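Local coordinates for hypothetical protein SSO2273 (Sulfolobus solfataricus, PDB 2X4H) that probably acts as a metal-dependent transcriptional repressor of the DtxR/MntR family, binding DNA as a dimer and carrying bound zinc in this crystal structure, at residues Val52-Leu55 against Glu56-Gly59; Asn10-Arg13 against Arg14-Ser17; Ile34-Ile37 against Ala38-Lys42; Thr71-Gly74 against Thr75-Ile78. One frame throughout, in Å; residues are numbered along the deposited sequence.

Interaction 1 (Val52-Leu55 against Glu56-Gly59). With ZN (zinc ion), chain L.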
# COMPACT_ATOMS: atom_id res chain seq x y z
N VAL C 52 0.70 4.52 -7.10
CA VAL C 52 0.91 3.49 -8.12
C VAL C 52 1.65 2.26 -7.58
O VAL C 52 1.31 1.14 -7.94
CB VAL C 52 1.53 4.06 -9.40
CG1 VAL C 52 2.03 2.94 -10.30
CG2 VAL C 52 0.49 4.90 -10.16
N SER C 53 2.62 2.42 -6.68
CA SER C 53 3.36 1.25 -6.19
C SER C 53 2.51 0.38 -5.27
O SER C 53 2.62 -0.84 -5.29
CB SER C 53 4.73 1.63 -5.55
OG SER C 53 4.56 2.41 -4.40
N HIS C 54 1.62 1.01 -4.51
CA HIS C 54 0.59 0.26 -3.79
C HIS C 54 -0.42 -0.47 -4.67
O HIS C 54 -0.84 -1.58 -4.34
CB HIS C 54 -0.13 1.17 -2.79
CG HIS C 54 0.74 1.55 -1.63
ND1 HIS C 54 1.32 0.61 -0.81
CD2 HIS C 54 1.12 2.76 -1.15
CE1 HIS C 54 2.03 1.22 0.12
NE2 HIS C 54 1.93 2.52 -0.06
N LEU C 55 -0.81 0.15 -5.78
CA LEU C 55 -1.72 -0.49 -6.74
C LEU C 55 -1.03 -1.66 -7.45
O LEU C 55 -1.68 -2.66 -7.76
CB LEU C 55 -2.23 0.52 -7.78
CG LEU C 55 -3.21 1.62 -7.35
CD1 LEU C 55 -3.34 2.68 -8.44
CD2 LEU C 55 -4.57 1.04 -7.01
N GLU C 56 0.28 -1.54 -7.70
CA GLU C 56 1.07 -2.65 -8.24
C GLU C 56 1.15 -3.79 -7.21
O GLU C 56 1.02 -4.95 -7.57
CB GLU C 56 2.47 -2.16 -8.70
CG GLU C 56 3.28 -3.22 -9.42
CD GLU C 56 4.43 -2.66 -10.27
OE1 GLU C 56 4.92 -1.54 -9.99
OE2 GLU C 56 4.85 -3.35 -11.23
N GLU C 57 1.31 -3.46 -5.93
CA GLU C 57 1.30 -4.48 -4.85
C GLU C 57 -0.01 -5.26 -4.76
O GLU C 57 -0.01 -6.43 -4.41
CB GLU C 57 1.52 -3.82 -3.48
CG GLU C 57 2.93 -3.38 -3.23
CD GLU C 57 3.10 -2.67 -1.89
OE1 GLU C 57 4.21 -2.14 -1.64
OE2 GLU C 57 2.14 -2.65 -1.08
N LYS C 58 -1.12 -4.59 -5.04
CA LYS C 58 -2.45 -5.23 -5.08
C LYS C 58 -2.72 -5.98 -6.38
O LYS C 58 -3.75 -6.62 -6.52
CB LYS C 58 -3.57 -4.20 -4.86
CG LYS C 58 -3.62 -3.66 -3.44
CD LYS C 58 -4.41 -2.35 -3.31
CE LYS C 58 -5.92 -2.59 -3.20
NZ LYS C 58 -6.65 -1.47 -2.51
N GLY C 59 -1.79 -5.89 -7.34
CA GLY C 59 -1.90 -6.60 -8.60
C GLY C 59 -2.93 -6.01 -9.55
O GLY C 59 -3.39 -6.69 -10.46
ZN ZN L . 2.80 4.04 0.84
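Glu56 N donates to Val52 O at 2.9 Å, and the next two backbone bonds follow the same pattern, Glu57 N bonding to Ser53 O and Lys58 N to His54 O. Along this last stretch of helix 45-57, the side chains of His54 and Glu57 leave the helix together. Both have CG anti to the carbonyl carbon (chi1 -70° and -74°), which brings the carboxylate beside the imidazole with the two planes 88° apart. Glu57 OE2 approaches the rim of the ring close to its plane and receives a weak hydrogen bond from His54 ND1 at 3.4 Å. The second ring nitrogen, NE2, binds a zinc ion at 2.0 Å, so Glu57 is a second-shell partner that may bias the rotation of the imidazole, though only weakly. Glu50 of the same chain and Glu15 and Glu51 of the second subunit complete that zinc site. Gly59, with positive phi, leaves helical geometry in a Schellman motif, its N 3.0 Å from Glu56 O. Helix 45-57 is the probable recognition helix of the winged helix-turn-helix domain; Leu55 packs on Tyr18 and Leu19 of helix 13-27 and, with Glu56, on Val61 of strand 61-64.

Interaction 2 (Asn10-Arg13 against Arg14-Ser17). With ZN (zinc ion), chain K.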
# COMPACT_ATOMS: atom_id res chain seq x y z
N ASN C 10 -11.97 -4.37 -1.28
CA ASN C 10 -10.58 -3.90 -1.11
C ASN C 10 -10.09 -3.06 -2.29
O ASN C 10 -9.10 -3.38 -2.94
CB ASN C 10 -9.65 -5.09 -0.88
CG ASN C 10 -8.33 -4.68 -0.23
OD1 ASN C 10 -8.31 -4.07 0.85
ND2 ASN C 10 -7.22 -5.01 -0.88
N LEU C 11 -10.84 -2.01 -2.58
CA LEU C 11 -10.50 -1.05 -3.63
C LEU C 11 -11.17 0.22 -3.20
O LEU C 11 -12.39 0.26 -3.07
CB LEU C 11 -11.02 -1.46 -5.01
CG LEU C 11 -10.74 -0.45 -6.14
CD1 LEU C 11 -9.26 -0.44 -6.55
CD2 LEU C 11 -11.61 -0.71 -7.38
N SER C 12 -10.40 1.27 -2.97
CA SER C 12 -11.01 2.48 -2.47
C SER C 12 -11.55 3.28 -3.64
O SER C 12 -11.27 3.03 -4.81
CB SER C 12 -10.01 3.31 -1.62
OG SER C 12 -9.17 4.09 -2.45
N ARG C 13 -12.33 4.28 -3.28
CA ARG C 13 -12.89 5.21 -4.22
C ARG C 13 -11.80 6.04 -4.92
O ARG C 13 -11.88 6.28 -6.12
CB ARG C 13 -13.86 6.08 -3.43
CG ARG C 13 -14.40 7.29 -4.13
CD ARG C 13 -15.51 6.96 -5.05
NE ARG C 13 -16.59 6.20 -4.41
CZ ARG C 13 -17.57 5.67 -5.12
NH1 ARG C 13 -17.59 5.84 -6.43
NH2 ARG C 13 -18.50 4.97 -4.53
N ARG C 14 -10.77 6.44 -4.19
CA ARG C 14 -9.66 7.17 -4.79
C ARG C 14 -8.88 6.30 -5.76
O ARG C 14 -8.48 6.77 -6.82
CB ARG C 14 -8.71 7.69 -3.72
CG ARG C 14 -9.30 8.83 -2.93
CD ARG C 14 -8.67 8.92 -1.54
NE ARG C 14 -9.17 10.06 -0.79
CZ ARG C 14 -10.36 10.09 -0.18
NH1 ARG C 14 -11.17 9.03 -0.20
NH2 ARG C 14 -10.74 11.18 0.47
N GLU C 15 -8.66 5.04 -5.38
CA GLU C 15 -8.03 4.07 -6.26
C GLU C 15 -8.82 3.87 -7.54
O GLU C 15 -8.26 3.82 -8.64
CB GLU C 15 -7.86 2.73 -5.54
CG GLU C 15 -6.68 2.69 -4.55
CD GLU C 15 -6.69 1.47 -3.65
OE1 GLU C 15 -7.72 0.81 -3.54
OE2 GLU C 15 -5.66 1.14 -3.02
N PHE C 16 -10.14 3.78 -7.39
CA PHE C 16 -11.03 3.74 -8.52
C PHE C 16 -10.75 4.85 -9.53
O PHE C 16 -10.64 4.58 -10.72
CB PHE C 16 -12.47 3.83 -8.02
CG PHE C 16 -13.50 3.62 -9.07
CD1 PHE C 16 -13.56 2.43 -9.76
CD2 PHE C 16 -14.45 4.60 -9.33
CE1 PHE C 16 -14.55 2.21 -10.71
CE2 PHE C 16 -15.43 4.39 -10.28
CZ PHE C 16 -15.47 3.20 -10.97
N SER C 17 -10.66 6.09 -9.06
CA SER C 17 -10.32 7.24 -9.93
C SER C 17 -8.98 7.07 -10.66
O SER C 17 -8.87 7.39 -11.84
CB SER C 17 -10.28 8.53 -9.11
OG SER C 17 -11.59 8.96 -8.84
ZN ZN K . -4.46 2.86 -2.57
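A capping box starts helix 13-27, the first helix of the DNA-binding domain, with Ser12 as N-cap and Glu15 as its reciprocal partner. Ser12 OG accepts from Glu15 N at 3.1 Å along an almost straight N-H line (169°), which its torsion (chi1 81°) allows by holding the hydroxyl between the backbone N and the carbonyl carbon. In return Ser12 N donates to Glu15 OE1 at 2.8 Å, meeting that oxygen on its anti side and 32° out of the carboxylate plane. OE1 also takes a salt bridge from Lys58, while OE2 binds a zinc ion at 2.1 Å. The two oxygens are thus divided between cap and metal, and the carboxylate is held against rotation from both ends. Glu51 of the same chain and His54 and Glu50 of the second subunit share this zinc, and Glu50 of that subunit is also a hydrogen-bond partner of Ser12 OG, so the cap lies at the subunit interface. Phe16, bonded through its N to Ser12 O at 2.9 Å, turns its ring toward Ile78, Leu81 and Ile82 of helix 72-94, and Arg13 pairs with Asp110. Leu11 crosses the Glu15 chain obliquely, its CD1 3.6 Å from Glu15 CB, and its other methyl, CD2, reaches Phe16 CD1 at 4.4 Å.

Interaction 3 (Ile34-Ile37 against Ala38-Lys42); sequences INRI and AKDLK
Arg36 and Asp40 cross at a slant one helical turn apart, their guanidinium and carboxylate planes 79° from each other. Arg36 NH1 comes within 3.5 Å of Asp40 OD2, but the oxygen stands far off the guanidinium plane and no N-H is aimed at it; this salt bridge rests on charge alone. Bends at chi2 and chi3 (-65° and -72°) curl the arginine forward, toward the next turn, where it also lies alongside the extended Lys39, NH1 3.9 Å from Lys39 CD. The Asp40 carboxylate stands close over Arg36 O, with OD1 at 3.2 Å, an acceptor pair whose repulsion may be eased by the nearby guanidinium and by the hydrogen bond between OD1 and Tyr25. Helix 34-41 is the first helix of the helix-turn-helix, and the face away from these charges packs inward. There Ile37 and Leu41 run alongside each other, with CG2 of Ile37 3.9 Å from CD1 of Leu41. Ile37 rests on Ile22 of helix 13-27 and, like Ala38, on Val48 of helix 45-57. Beneath the side chains, Asp40 N bonds to Arg36 O at 2.9 Å. Lys42, with positive phi, leaves helical geometry in a Schellman motif.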
# COMPACT_ATOMS: atom_id res chain seq x y z
N ILE C 34 3.24 8.69 -15.15
CA ILE C 34 3.02 9.20 -13.80
C ILE C 34 2.54 10.63 -13.81
O ILE C 34 1.56 10.96 -13.12
CB ILE C 34 4.28 9.05 -12.94
CG1 ILE C 34 4.57 7.57 -12.73
CG2 ILE C 34 4.11 9.76 -11.57
CD1 ILE C 34 3.41 6.80 -12.12
N ASN C 35 3.15 11.47 -14.63
CA ASN C 35 2.80 12.91 -14.62
C ASN C 35 1.51 13.28 -15.37
O ASN C 35 0.89 14.31 -15.08
CB ASN C 35 4.00 13.71 -15.10
CG ASN C 35 5.20 13.46 -14.22
OD1 ASN C 35 5.27 13.95 -13.10
ND2 ASN C 35 6.13 12.65 -14.70
N ARG C 36 1.08 12.43 -16.30
CA ARG C 36 -0.21 12.65 -16.96
C ARG C 36 -1.35 12.30 -16.01
O ARG C 36 -2.33 13.05 -15.91
CB ARG C 36 -0.32 11.85 -18.27
CG ARG C 36 0.67 12.27 -19.37
CD ARG C 36 0.43 13.70 -19.89
NE ARG C 36 -0.77 13.85 -20.71
CZ ARG C 36 -1.84 14.59 -20.41
NH1 ARG C 36 -1.93 15.27 -19.28
NH2 ARG C 36 -2.86 14.65 -21.28
N ILE C 37 -1.21 11.18 -15.30
CA ILE C 37 -2.15 10.78 -14.26
C ILE C 37 -2.29 11.88 -13.22
O ILE C 37 -3.39 12.20 -12.78
CB ILE C 37 -1.69 9.51 -13.54
CG1 ILE C 37 -1.57 8.33 -14.50
CG2 ILE C 37 -2.66 9.18 -12.40
CD1 ILE C 37 -0.94 7.07 -13.88
N ALA C 38 -1.15 12.46 -12.85
CA ALA C 38 -1.08 13.49 -11.82
C ALA C 38 -1.84 14.74 -12.24
O ALA C 38 -2.64 15.29 -11.47
CB ALA C 38 0.38 13.84 -11.52
N LYS C 39 -1.60 15.18 -13.47
CA LYS C 39 -2.28 16.37 -14.00
C LYS C 39 -3.78 16.13 -14.19
O LYS C 39 -4.61 17.01 -13.86
CB LYS C 39 -1.62 16.78 -15.31
CG LYS C 39 -2.01 18.18 -15.83
CD LYS C 39 -1.28 18.47 -17.15
CE LYS C 39 -1.66 19.81 -17.75
NZ LYS C 39 -0.69 20.19 -18.82
N ASP C 40 -4.15 14.96 -14.71
CA ASP C 40 -5.58 14.64 -14.89
C ASP C 40 -6.35 14.68 -13.56
O ASP C 40 -7.44 15.24 -13.50
CB ASP C 40 -5.75 13.28 -15.57
CG ASP C 40 -5.15 13.24 -16.99
OD1 ASP C 40 -4.96 12.14 -17.54
OD2 ASP C 40 -4.86 14.32 -17.55
N LEU C 41 -5.77 14.12 -12.49
CA LEU C 41 -6.40 14.10 -11.17
C LEU C 41 -6.12 15.34 -10.32
O LEU C 41 -6.64 15.47 -9.21
CB LEU C 41 -5.97 12.84 -10.40
CG LEU C 41 -6.42 11.52 -11.03
CD1 LEU C 41 -5.76 10.36 -10.33
CD2 LEU C 41 -7.98 11.40 -11.02
N LYS C 42 -5.31 16.26 -10.84
CA LYS C 42 -4.95 17.50 -10.12
C LYS C 42 -4.26 17.22 -8.80
O LYS C 42 -4.64 17.77 -7.76
CB LYS C 42 -6.20 18.39 -9.88
CG LYS C 42 -7.01 18.69 -11.13
CD LYS C 42 -7.96 19.89 -10.95
CE LYS C 42 -9.15 19.59 -10.02
NZ LYS C 42 -8.77 19.62 -8.57

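Interaction 4 (Thr71-Gly74 against Thr75-Ile78)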
# COMPACT_ATOMS: atom_id res chain seq x y z
N THR C 71 -4.03 -4.12 -15.05
CA THR C 71 -4.05 -5.57 -15.19
C THR C 71 -5.48 -6.08 -15.37
O THR C 71 -6.43 -5.36 -15.15
CB THR C 71 -3.46 -6.24 -13.96
OG1 THR C 71 -4.28 -5.94 -12.82
CG2 THR C 71 -2.02 -5.77 -13.71
N ASN C 72 -5.63 -7.35 -15.74
CA ASN C 72 -6.98 -7.91 -15.88
C ASN C 72 -7.74 -7.79 -14.56
O ASN C 72 -8.93 -7.44 -14.57
CB ASN C 72 -6.94 -9.37 -16.36
CG ASN C 72 -6.64 -9.49 -17.86
OD1 ASN C 72 -6.74 -8.51 -18.60
ND2 ASN C 72 -6.28 -10.69 -18.30
N ASN C 73 -7.05 -8.04 -13.45
CA ASN C 73 -7.61 -7.85 -12.12
C ASN C 73 -8.03 -6.40 -11.87
O ASN C 73 -8.98 -6.15 -11.15
CB ASN C 73 -6.62 -8.29 -11.04
CG ASN C 73 -6.64 -9.79 -10.79
OD1 ASN C 73 -7.55 -10.50 -11.21
ND2 ASN C 73 -5.65 -10.27 -10.08
N GLY C 74 -7.31 -5.46 -12.49
CA GLY C 74 -7.63 -4.05 -12.37
C GLY C 74 -8.95 -3.68 -13.01
O GLY C 74 -9.79 -3.02 -12.39
N THR C 75 -9.10 -4.08 -14.28
CA THR C 75 -10.34 -3.98 -15.06
C THR C 75 -11.48 -4.63 -14.27
O THR C 75 -12.50 -4.01 -14.02
CB THR C 75 -10.18 -4.67 -16.42
OG1 THR C 75 -9.06 -4.09 -17.11
CG2 THR C 75 -11.45 -4.55 -17.30
N ARG C 76 -11.25 -5.85 -13.81
CA ARG C 76 -12.21 -6.58 -12.99
C ARG C 76 -12.71 -5.80 -11.76
O ARG C 76 -13.90 -5.81 -11.45
CB ARG C 76 -11.61 -7.92 -12.55
CG ARG C 76 -12.49 -9.13 -12.80
CD ARG C 76 -11.75 -10.45 -12.59
NE ARG C 76 -11.31 -11.00 -13.87
CZ ARG C 76 -10.04 -11.19 -14.26
NH1 ARG C 76 -9.01 -10.90 -13.47
NH2 ARG C 76 -9.81 -11.70 -15.47
N SER C 77 -11.81 -5.11 -11.05
CA SER C 77 -12.19 -4.37 -9.86
C SER C 77 -12.86 -3.01 -10.17
O SER C 77 -13.65 -2.55 -9.39
CB SER C 77 -10.98 -4.19 -8.91
OG SER C 77 -9.86 -3.70 -9.60
N ILE C 78 -12.52 -2.37 -11.29
CA ILE C 78 -13.31 -1.23 -11.80
C ILE C 78 -14.79 -1.63 -12.00
O ILE C 78 -15.70 -0.95 -11.54
CB ILE C 78 -12.77 -0.72 -13.16
CG1 ILE C 78 -11.56 0.18 -12.96
CG2 ILE C 78 -13.84 0.04 -13.94
CD1 ILE C 78 -10.91 0.60 -14.26
O HOH W 1 -7.65 -5.44 -18.86
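The first turn of helix 72-94 closes where Thr75 N donates to Thr71 O at 3.1 Å, nearly in line with the carbonyl, and Arg76 N and Ile78 N continue the pattern to Asn72 O and Gly74 O. Thr71 is the N-cap: its OG1 accepts from Gly74 N at 3.1 Å and is also hydrogen-bonded to Gly59 O, which ties the start of this helix to the turn that follows helix 45-57. Leading from the wing strand 67-70, the helix runs into the metal-binding and dimerisation region, where it carries the zinc ligands His85 and Glu89. On its exposed side Asn73 and Arg76 cross, with amide and guanidinium planes 79° apart. Asn73 OD1 lies 2.7 Å from Arg76 NH1 at the guanidinium edge, yet the N-H line is sharply bent (118°) and the hydrogen bond is weak. Asn72 O stands over one guanidinium face, 3.6 Å above the plane and displaced toward its rim, because the chain, bent at chi3 (-99°), folds back over the first turn. A water links Asn72 OD1 to Thr75 OG1, sitting 2.6 Å from the threonine hydroxyl. Inward, Ile78 packs on Leu19 and Lys23 of helix 13-27 and, like Thr75, on Ile70 of the wing. Ser77, against Leu11 and Leu60, turns its hydroxyl back onto the helix, where OG lies 2.9 Å from Gly74 O and 3.0 Å from Asn73 O, two carbonyl oxygens competing for a single proton.

In the fold
All four contacts are local to helices. Interactions 1 and 2 are the metal-bearing pair: they touch through Leu55, Lys58 and Glu15, and put buried zinc ligands at the subunit interface. Interactions 3 and 4 meet no other chain; each combines an exposed polar face with an apolar inner one, charged in 3 and largely amide and hydroxyl in 4. Interaction 3 reaches interaction 1 through Ile34 and Val52, and interaction 2 through Leu41 and Ser17, so the three helices of the DNA-binding domain pack together. Interactions 2 and 4 are helix starts, interactions 1 and 3 helix ends. Interaction 4, about 20 Å between centres from interaction 3, touches both 1 and 2 and links that domain to the next.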